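Local coordinates for protein A197 (Sulfolobus turreted icosahedral virus, PDB 2C0N) that probably transfers sugar from an activated donor to an acceptor, as a viral glycosyltransferase with the GT-A fold, at residues A[11-15]-A[16-20]; A[114-118]-A[119-123]; A[129-132]-A[133-137]. All blocks are in the same frame, centred on the assembly; numbering follows the deposited sequence.

Contact 1 of 3, residues A[11-15]-A[16-20]; sequences GSVRL and PLIDF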
ATOM      1  N   GLY A  11       7.815  -6.109   2.024  1.00 15.30           N
ATOM      2  CA  GLY A  11       7.978  -5.279   0.841  1.00 14.99           C
ATOM      3  C   GLY A  11       6.681  -4.936   0.112  1.00 16.14           C
ATOM      4  O   GLY A  11       6.697  -4.207  -0.885  1.00 15.56           O
ATOM      5  N   SER A  12       5.557  -5.435   0.609  1.00 16.81           N
ATOM      6  CA  SER A  12       4.272  -5.027   0.059  1.00 16.10           C
ATOM      7  C   SER A  12       3.255  -4.914   1.175  1.00 16.31           C
ATOM      8  O   SER A  12       3.456  -5.489   2.276  1.00 16.24           O
ATOM      9  CB  SER A  12       3.807  -5.996  -0.991  1.00 16.34           C
ATOM     10  OG  SER A  12       3.451  -7.224  -0.408  1.00 17.48           O
ATOM     11  N   VAL A  13       2.161  -4.201   0.876  1.00 16.64           N
ATOM     12  CA  VAL A  13       1.042  -4.078   1.798  1.00 17.25           C
ATOM     13  C   VAL A  13      -0.263  -4.505   1.090  1.00 16.04           C
ATOM     14  O   VAL A  13      -0.588  -3.993   0.017  1.00 16.98           O
ATOM     15  CB  VAL A  13       0.895  -2.650   2.300  1.00 16.42           C
ATOM     16  CG1 VAL A  13      -0.228  -2.522   3.297  1.00 21.33           C
ATOM     17  CG2 VAL A  13       2.202  -2.225   3.004  1.00 18.53           C
ATOM     18  N   ARG A  14      -0.983  -5.427   1.712  1.00 15.44           N
ATOM     19  CA  ARG A  14      -2.258  -5.917   1.185  1.00 15.25           C
ATOM     20  C   ARG A  14      -3.303  -4.782   1.191  1.00 15.15           C
ATOM     21  O   ARG A  14      -3.300  -3.900   2.067  1.00 14.26           O
ATOM     22  CB  ARG A  14      -2.731  -7.191   1.946  1.00 15.46           C
ATOM     23  CG  ARG A  14      -3.022  -7.024   3.429  1.00 16.65           C
ATOM     24  CD  ARG A  14      -3.059  -8.313   4.136  1.00 20.44           C
ATOM     25  NE  ARG A  14      -1.696  -8.803   4.259  1.00 21.59           N
ATOM     26  CZ  ARG A  14      -1.262  -9.987   3.910  1.00 21.85           C
ATOM     27  NH1 ARG A  14      -2.094 -10.913   3.568  1.00 22.40           N
ATOM     28  NH2 ARG A  14       0.020 -10.269   4.030  1.00 23.60           N
ATOM     29  N   LEU A  15      -4.227  -4.849   0.239  1.00 14.41           N
ATOM     30  CA  LEU A  15      -5.223  -3.803   0.058  1.00 14.63           C
ATOM     31  C   LEU A  15      -6.045  -3.511   1.294  1.00 14.67           C
ATOM     32  O   LEU A  15      -6.313  -2.338   1.608  1.00 14.58           O
ATOM     33  CB  LEU A  15      -6.134  -4.137  -1.133  1.00 15.44           C
ATOM     34  CG  LEU A  15      -5.793  -3.381  -2.433  1.00 16.27           C
ATOM     35  CD1 LEU A  15      -4.356  -3.595  -2.913  1.00 15.69           C
ATOM     36  CD2 LEU A  15      -6.830  -3.704  -3.503  1.00 15.48           C
ATOM     37  N   PRO A  16      -6.527  -4.550   1.953  1.00 13.36           N
ATOM     38  CA  PRO A  16      -7.328  -4.261   3.168  1.00 13.82           C
ATOM     39  C   PRO A  16      -6.597  -3.408   4.208  1.00 14.08           C
ATOM     40  O   PRO A  16      -7.244  -2.591   4.868  1.00 13.60           O
ATOM     41  CB  PRO A  16      -7.679  -5.662   3.680  1.00 14.32           C
ATOM     42  CG  PRO A  16      -7.597  -6.521   2.430  1.00 14.16           C
ATOM     43  CD  PRO A  16      -6.497  -5.994   1.645  1.00 12.84           C
ATOM     44  N   LEU A  17      -5.283  -3.561   4.362  1.00 14.02           N
ATOM     45  CA  LEU A  17      -4.517  -2.683   5.260  1.00 14.04           C
ATOM     46  C   LEU A  17      -4.352  -1.263   4.696  1.00 13.81           C
ATOM     47  O   LEU A  17      -4.530  -0.303   5.420  1.00 14.32           O
ATOM     48  CB  LEU A  17      -3.177  -3.320   5.694  1.00 15.39           C
ATOM     49  CG  LEU A  17      -2.323  -2.465   6.643  1.00 16.50           C
ATOM     50  CD1 LEU A  17      -3.004  -2.298   7.890  1.00 17.58           C
ATOM     51  CD2 LEU A  17      -1.017  -3.137   6.841  1.00 19.98           C
ATOM     52  N   ILE A  18      -4.127  -1.117   3.386  1.00 13.48           N
ATOM     53  CA  ILE A  18      -4.105   0.190   2.755  1.00 14.47           C
ATOM     54  C   ILE A  18      -5.389   0.925   3.032  1.00 15.16           C
ATOM     55  O   ILE A  18      -5.376   2.128   3.369  1.00 16.15           O
ATOM     56  CB  ILE A  18      -3.853   0.078   1.275  1.00 13.82           C
ATOM     57  CG1 ILE A  18      -2.487  -0.537   1.059  1.00 17.04           C
ATOM     58  CG2 ILE A  18      -3.879   1.466   0.575  1.00 14.47           C
ATOM     59  CD1 ILE A  18      -2.225  -0.800  -0.369  1.00 20.33           C
ATOM     60  N   ASP A  19      -6.511   0.220   2.908  1.00 15.94           N
ATOM     61  CA  ASP A  19      -7.823   0.849   3.151  1.00 16.32           C
ATOM     62  C   ASP A  19      -7.980   1.352   4.575  1.00 16.10           C
ATOM     63  O   ASP A  19      -8.458   2.480   4.798  1.00 15.61           O
ATOM     64  CB  ASP A  19      -8.944  -0.118   2.788  1.00 16.41           C
ATOM     65  CG  ASP A  19     -10.217   0.588   2.420  1.00 21.59           C
ATOM     66  OD1 ASP A  19     -10.170   1.684   1.788  1.00 22.06           O
ATOM     67  OD2 ASP A  19     -11.267   0.052   2.798  1.00 26.47           O
ATOM     68  N   PHE A  20      -7.560   0.538   5.538  1.00 14.22           N
ATOM     69  CA  PHE A  20      -7.558   0.946   6.925  1.00 15.08           C
ATOM     70  C   PHE A  20      -6.693   2.206   7.108  1.00 13.86           C
ATOM     71  O   PHE A  20      -7.103   3.159   7.795  1.00 15.30           O
ATOM     72  CB  PHE A  20      -7.000  -0.183   7.811  1.00 15.39           C
ATOM     73  CG  PHE A  20      -6.606   0.273   9.173  1.00 16.84           C
ATOM     74  CD1 PHE A  20      -7.574   0.502  10.131  1.00 16.64           C
ATOM     75  CD2 PHE A  20      -5.302   0.539   9.474  1.00 17.63           C
ATOM     76  CE1 PHE A  20      -7.212   0.910  11.433  1.00 17.01           C
ATOM     77  CE2 PHE A  20      -4.952   0.927  10.732  1.00 19.39           C
ATOM     78  CZ  PHE A  20      -5.901   1.134  11.697  1.00 17.36           C
TER
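Val-13, the central residue of strand 12-14, lays its CG1 methyl against the first turn of the helix that follows, where it meets Leu-17 CD2 at 3.7 Å and also Ile-18 CG1. With CG1 anti to the backbone N (chi1 -178°), this one branch reaches both side chains. The same strand pairs antiparallel with a strand of the second subunit, whose Ile-18 also packs on Val-13.

Arg-14 follows at the N-cap. Its carbonyl O accepts the N-H of Ile-18 in the carbonyl plane, N to O 3.2 Å and close to straight at 164°, and takes a weak second bond from Leu-17 N. Its aliphatic CB and CG lie 4.0 Å from Pro-16 CD, while the guanidinium leaves the helix to form a salt bridge with Glu-62.

Leu-15 begins the helix. Asp-19 N approaches its carbonyl O almost head-on at 2.9 Å, and Leu-15 CD1 comes within 4.3 Å of Ile-18 CD1. The carboxylate of Asp-19 belongs to a salt bridge with Lys-23.

Pro-16, in the first turn, has no N-H to satisfy, so the change from strand to helix costs no backbone donor there; carbonyls gripped from the next turn and a small apolar cluster fix the corner.

Contact 2 of 3, residues A[114-118]-A[119-123]; sequences NGCGL and GFTFI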
ATOM      1  N   ASN A 114       0.101 -10.990  30.356  1.00 18.32           N
ATOM      2  CA  ASN A 114       1.585 -11.009  30.401  1.00 19.14           C
ATOM      3  C   ASN A 114       2.234 -10.457  29.126  1.00 18.93           C
ATOM      4  O   ASN A 114       3.297  -9.826  29.163  1.00 20.04           O
ATOM      5  CB  ASN A 114       2.100 -12.432  30.712  1.00 19.25           C
ATOM      6  CG  ASN A 114       1.876 -12.837  32.153  1.00 21.08           C
ATOM      7  OD1 ASN A 114       2.305 -12.145  33.083  1.00 24.02           O
ATOM      8  ND2 ASN A 114       1.230 -13.983  32.352  1.00 21.37           N
ATOM      9  N   GLY A 115       1.602 -10.672  27.981  1.00 18.03           N
ATOM     10  CA  GLY A 115       2.103 -10.097  26.751  1.00 18.09           C
ATOM     11  C   GLY A 115       1.226 -10.434  25.560  1.00 17.92           C
ATOM     12  O   GLY A 115       0.115 -10.933  25.720  1.00 16.93           O
ATOM     13  N   CYS A 116       1.761 -10.172  24.377  1.00 18.51           N
ATOM     14  CA  CYS A 116       1.094 -10.454  23.115  1.00 19.78           C
ATOM     15  C   CYS A 116       2.156 -10.630  22.019  1.00 19.31           C
ATOM     16  O   CYS A 116       3.343 -10.618  22.328  1.00 19.45           O
ATOM     17  CB  CYS A 116       0.112  -9.334  22.795  1.00 20.53           C
ATOM     18  SG  CYS A 116       0.816  -7.732  22.634  1.00 25.44           S
ATOM     19  N   GLY A 117       1.755 -10.827  20.761  1.00 18.85           N
ATOM     20  CA  GLY A 117       2.719 -11.097  19.663  1.00 19.93           C
ATOM     21  C   GLY A 117       3.373  -9.914  18.932  1.00 19.31           C
ATOM     22  O   GLY A 117       4.114 -10.108  17.932  1.00 20.74           O
ATOM     23  N   LEU A 118       3.109  -8.725  19.439  1.00 18.33           N
ATOM     24  CA  LEU A 118       3.546  -7.431  18.887  1.00 16.44           C
ATOM     25  C   LEU A 118       2.957  -7.091  17.517  1.00 15.49           C
ATOM     26  O   LEU A 118       3.514  -6.270  16.798  1.00 15.95           O
ATOM     27  CB  LEU A 118       5.089  -7.325  18.844  1.00 17.94           C
ATOM     28  CG  LEU A 118       5.742  -7.423  20.221  1.00 16.60           C
ATOM     29  CD1 LEU A 118       7.278  -7.510  20.098  1.00 18.89           C
ATOM     30  CD2 LEU A 118       5.353  -6.243  21.015  1.00 17.16           C
ATOM     31  N   GLY A 119       1.834  -7.702  17.163  1.00 12.92           N
ATOM     32  CA  GLY A 119       1.193  -7.437  15.909  1.00 12.67           C
ATOM     33  C   GLY A 119       0.048  -6.451  15.935  1.00 12.46           C
ATOM     34  O   GLY A 119      -0.503  -6.150  14.899  1.00 13.53           O
ATOM     35  N   PHE A 120      -0.344  -6.001  17.120  1.00 12.65           N
ATOM     36  CA  PHE A 120      -1.467  -5.073  17.278  1.00 12.66           C
ATOM     37  C   PHE A 120      -1.356  -4.509  18.663  1.00 14.68           C
ATOM     38  O   PHE A 120      -2.089  -4.894  19.598  1.00 16.03           O
ATOM     39  CB  PHE A 120      -2.793  -5.828  17.093  1.00 12.82           C
ATOM     40  CG  PHE A 120      -4.022  -4.948  17.052  1.00 13.55           C
ATOM     41  CD1 PHE A 120      -3.945  -3.587  16.860  1.00 15.39           C
ATOM     42  CD2 PHE A 120      -5.264  -5.526  17.184  1.00 14.38           C
ATOM     43  CE1 PHE A 120      -5.103  -2.812  16.821  1.00 17.59           C
ATOM     44  CE2 PHE A 120      -6.416  -4.757  17.158  1.00 14.22           C
ATOM     45  CZ  PHE A 120      -6.319  -3.396  16.945  1.00 15.75           C
ATOM     46  N   THR A 121      -0.408  -3.603  18.834  1.00 15.17           N
ATOM     47  CA  THR A 121       0.123  -3.359  20.154  1.00 15.49           C
ATOM     48  C   THR A 121       0.551  -1.907  20.263  1.00 15.33           C
ATOM     49  O   THR A 121       1.300  -1.426  19.427  1.00 16.19           O
ATOM     50  CB  THR A 121       1.348  -4.241  20.395  1.00 16.38           C
ATOM     51  OG1 THR A 121       1.068  -5.595  20.020  1.00 19.89           O
ATOM     52  CG2 THR A 121       1.788  -4.195  21.821  1.00 18.12           C
ATOM     53  N   PHE A 122       0.113  -1.224  21.320  1.00 15.04           N
ATOM     54  CA  PHE A 122       0.388   0.169  21.538  1.00 14.95           C
ATOM     55  C   PHE A 122       1.322   0.278  22.727  1.00 15.20           C
ATOM     56  O   PHE A 122       1.044  -0.288  23.768  1.00 14.83           O
ATOM     57  CB  PHE A 122      -0.922   0.902  21.847  1.00 15.14           C
ATOM     58  CG  PHE A 122      -1.934   0.848  20.720  1.00 14.80           C
ATOM     59  CD1 PHE A 122      -2.716  -0.282  20.530  1.00 17.40           C
ATOM     60  CD2 PHE A 122      -2.064   1.901  19.841  1.00 15.75           C
ATOM     61  CE1 PHE A 122      -3.628  -0.363  19.487  1.00 18.24           C
ATOM     62  CE2 PHE A 122      -2.950   1.831  18.795  1.00 16.25           C
ATOM     63  CZ  PHE A 122      -3.747   0.685  18.619  1.00 16.82           C
ATOM     64  N   ILE A 123       2.424   1.014  22.562  1.00 15.41           N
ATOM     65  CA  ILE A 123       3.420   1.118  23.617  1.00 15.45           C
ATOM     66  C   ILE A 123       3.712   2.586  23.896  1.00 15.18           C
ATOM     67  O   ILE A 123       4.046   3.344  23.014  1.00 14.28           O
ATOM     68  CB  ILE A 123       4.731   0.394  23.260  1.00 15.07           C
ATOM     69  CG1 ILE A 123       4.447  -0.990  22.651  1.00 17.55           C
ATOM     70  CG2 ILE A 123       5.623   0.364  24.461  1.00 16.67           C
ATOM     71  CD1 ILE A 123       5.703  -1.738  22.210  1.00 17.94           C
TER
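The tight bend that carries the chain from the short strand 115-116 into strand 120-124, a member of the main mixed sheet, folds Cys-116 back against Thr-121. SG of Cys-116 sits 3.4 Å from Thr-121 OG1 and 3.8 Å from Thr-121 CG2, straddling both branches of the threonine. Between these two residues the backbone reverses through Gly-117, Leu-118 and Gly-119, and Leu-118 takes up the left-handed helical region (phi 65°). That turn brings Leu-118 CA within 3.3 Å of Thr-121 OG1, so the sulfur and the backbone carbon crowd the oxygen from directions roughly at right angles.

Thr-121 places OG1 beside its own backbone N and anti to its carbonyl carbon (chi1 -48°). From there the oxygen accepts the N-H of Phe-120, N to O 3.3 Å at 144°, a bond that ties the side chain to the start of the strand. The other branch, CG2, passes Leu-118 CD2 with its flank, at 4.2 Å, a loose apolar touch. Beyond the pair, Cys-116 and Leu-118 both lie on Phe-155 of helix 150-158, and the backbone of Gly-119 is hydrogen-bonded to that of Asp-61, in an Asp-Glu-Asp sequence consistent with the DXD motif of GT-A glycosyltransferases.

Phe-120 and Thr-121 together face Phe-59 of strand 56-60: a classic beta bulge, here at the entry of an antiparallel strand into the central sheet of the GT-A fold.

Contact 3 of 3, residues A[129-132]-A[133-137]; sequences EKIK and RPAFL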
ATOM      1  N   GLU A 129      11.270   4.970  26.687  1.00 19.81           N
ATOM      2  CA  GLU A 129      12.417   5.830  26.994  1.00 21.59           C
ATOM      3  C   GLU A 129      13.216   5.345  28.183  1.00 22.36           C
ATOM      4  O   GLU A 129      14.315   5.847  28.447  1.00 23.08           O
ATOM      5  CB  GLU A 129      11.931   7.264  27.219  1.00 21.92           C
ATOM      6  CG  GLU A 129      11.549   7.877  25.900  1.00 22.66           C
ATOM      7  CD  GLU A 129      11.257   9.339  25.983  1.00 22.89           C
ATOM      8  OE1 GLU A 129      10.915   9.805  27.087  1.00 20.43           O
ATOM      9  OE2 GLU A 129      11.367   9.991  24.927  1.00 20.66           O
ATOM     10  N   LYS A 130      12.665   4.387  28.907  1.00 23.36           N
ATOM     11  CA  LYS A 130      13.304   3.861  30.118  1.00 25.30           C
ATOM     12  C   LYS A 130      13.986   2.526  29.869  1.00 25.69           C
ATOM     13  O   LYS A 130      14.875   2.139  30.618  1.00 25.78           O
ATOM     14  CB  LYS A 130      12.267   3.672  31.213  1.00 25.42           C
ATOM     15  CG  LYS A 130      11.670   4.957  31.759  1.00 28.32           C
ATOM     16  CD  LYS A 130      10.559   4.631  32.764  1.00 30.80           C
ATOM     17  CE  LYS A 130      10.145   5.836  33.611  1.00 32.27           C
ATOM     18  NZ  LYS A 130       9.563   5.435  34.941  1.00 34.25           N
ATOM     19  N   ILE A 131      13.559   1.804  28.837  1.00 26.44           N
ATOM     20  CA  ILE A 131      13.957   0.400  28.725  1.00 26.80           C
ATOM     21  C   ILE A 131      15.401   0.321  28.257  1.00 26.70           C
ATOM     22  O   ILE A 131      15.935   1.251  27.650  1.00 26.38           O
ATOM     23  CB  ILE A 131      13.051  -0.450  27.827  1.00 27.26           C
ATOM     24  CG1 ILE A 131      13.003   0.118  26.423  1.00 28.89           C
ATOM     25  CG2 ILE A 131      11.641  -0.614  28.499  1.00 27.85           C
ATOM     26  CD1 ILE A 131      12.082  -0.632  25.485  1.00 31.61           C
ATOM     27  N   LYS A 132      16.027  -0.795  28.566  1.00 26.44           N
ATOM     28  CA  LYS A 132      17.381  -1.014  28.087  1.00 26.75           C
ATOM     29  C   LYS A 132      17.284  -1.278  26.587  1.00 27.04           C
ATOM     30  O   LYS A 132      16.365  -1.995  26.134  1.00 25.66           O
ATOM     31  CB  LYS A 132      18.059  -2.108  28.917  1.00 26.77           C
ATOM     32  CG  LYS A 132      18.511  -1.563  30.282  1.00 26.56           C
ATOM     33  CD  LYS A 132      19.543  -2.416  30.974  1.00 26.91           C
ATOM     34  CE  LYS A 132      20.201  -1.663  32.133  1.00 27.15           C
ATOM     35  NZ  LYS A 132      21.462  -2.303  32.593  1.00 25.92           N
ATOM     36  N   ARG A 133      18.171  -0.601  25.827  1.00 27.32           N
ATOM     37  CA  ARG A 133      18.281  -0.735  24.368  1.00 27.80           C
ATOM     38  C   ARG A 133      19.599  -1.381  23.981  1.00 27.54           C
ATOM     39  O   ARG A 133      20.651  -1.039  24.554  1.00 28.40           O
ATOM     40  CB  ARG A 133      18.175   0.628  23.671  1.00 28.29           C
ATOM     41  CG  ARG A 133      16.758   1.026  23.257  1.00 29.53           C
ATOM     42  CD  ARG A 133      16.767   1.986  22.029  1.00 30.97           C
ATOM     43  NE  ARG A 133      17.008   3.374  22.421  1.00 34.33           N
ATOM     44  CZ  ARG A 133      17.407   4.363  21.612  1.00 34.74           C
ATOM     45  NH1 ARG A 133      17.611   4.167  20.311  1.00 35.03           N
ATOM     46  NH2 ARG A 133      17.598   5.575  22.124  1.00 34.79           N
ATOM     47  N   PRO A 134      19.579  -2.292  22.986  1.00 27.56           N
ATOM     48  CA  PRO A 134      18.453  -2.640  22.094  1.00 27.54           C
ATOM     49  C   PRO A 134      17.403  -3.567  22.770  1.00 27.38           C
ATOM     50  O   PRO A 134      17.769  -4.392  23.621  1.00 27.85           O
ATOM     51  CB  PRO A 134      19.143  -3.326  20.898  1.00 27.31           C
ATOM     52  CG  PRO A 134      20.595  -3.532  21.299  1.00 27.80           C
ATOM     53  CD  PRO A 134      20.755  -3.139  22.727  1.00 27.72           C
ATOM     54  N   ALA A 135      16.136  -3.435  22.358  1.00 26.31           N
ATOM     55  CA  ALA A 135      14.944  -3.922  23.079  1.00 24.97           C
ATOM     56  C   ALA A 135      14.284  -5.216  22.562  1.00 24.53           C
ATOM     57  O   ALA A 135      13.541  -5.884  23.289  1.00 21.76           O
ATOM     58  CB  ALA A 135      13.884  -2.813  23.055  1.00 25.29           C
ATOM     59  N   PHE A 136      14.489  -5.522  21.286  1.00 24.93           N
ATOM     60  CA  PHE A 136      13.868  -6.694  20.659  1.00 25.47           C
ATOM     61  C   PHE A 136      14.927  -7.672  20.209  1.00 26.26           C
ATOM     62  O   PHE A 136      15.851  -7.318  19.482  1.00 28.14           O
ATOM     63  CB  PHE A 136      13.008  -6.287  19.457  1.00 25.15           C
ATOM     64  CG  PHE A 136      11.948  -5.325  19.802  1.00 23.70           C
ATOM     65  CD1 PHE A 136      12.132  -3.976  19.601  1.00 22.96           C
ATOM     66  CD2 PHE A 136      10.763  -5.761  20.383  1.00 23.35           C
ATOM     67  CE1 PHE A 136      11.142  -3.087  19.940  1.00 21.79           C
ATOM     68  CE2 PHE A 136       9.788  -4.861  20.757  1.00 23.74           C
ATOM     69  CZ  PHE A 136       9.981  -3.531  20.532  1.00 23.32           C
ATOM     70  N   LEU A 137      14.800  -8.910  20.654  1.00 27.30           N
ATOM     71  CA  LEU A 137      15.771  -9.939  20.289  1.00 27.46           C
ATOM     72  C   LEU A 137      15.067 -11.275  20.058  1.00 27.57           C
ATOM     73  O   LEU A 137      14.189 -11.677  20.830  1.00 27.66           O
ATOM     74  CB  LEU A 137      16.829 -10.070  21.385  1.00 27.46           C
ATOM     75  CG  LEU A 137      17.952 -11.066  21.109  1.00 28.59           C
ATOM     76  CD1 LEU A 137      18.700 -10.675  19.846  1.00 29.90           C
ATOM     77  CD2 LEU A 137      18.875 -11.131  22.283  1.00 27.60           C
TER
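The flat peptide group after Lys-132 meets Ala-135 through its oxygen, at its edge: the O of Lys-132 lies 3.9 Å from Ala-135 CA and 4.0 Å from Ala-135 CB. Between them the peptide joining Arg-133 to Pro-134 is cis, and the four residues from Lys-132 to Ala-135 form a type VI turn, close to the VIb variety in its backbone angles. The guanidinium plane of Arg-133 is held at one nitrogen by a salt bridge to Asp-46 of helix 37-50. Further on, the ring of Phe-136 meets that of Phe-154, the planes only about 15° from parallel.

As is usual for the VIb form, the ends of the turn are not joined by a backbone bond; the N-H groups of Ala-135 and Phe-136 are instead taken by the two carboxylate oxygens of Glu-42, so one side chain of helix 37-50 grips the outgoing arm. Lys-132 stretches away from the turn along an extended chain.

The side-chain touch between the two arms is apolar. Ile-131 carries CG1 between its backbone N and carbonyl carbon (chi1 59°), which brings the tip to the outgoing arm, where CD1 rests 3.7 Å from Ala-135 CB.

In the fold
All three contacts are local corners, but they lie at different depths of one fold. Contact 2 is buried near the centre of the chain, joining the small two-stranded sheet to the main one, and works mainly through sulfur, hydroxyl and glycine-rich backbone. Contact 1 is partly buried at the subunit interface and relies on helix-start backbone bonds with aliphatic cover. Contact 3 lies on the surface, where a cis-proline turn is tied to acids of helix 37-50. Contacts 2 and 3 share helix 150-158 as a neighbour and touch directly, Leu-118 CD1 to Phe-136 CE2 at 3.7 Å. Contact 1 stands about 7 Å from contact 2 at the nearest atoms, and opposite contact 3 across the chain's centre.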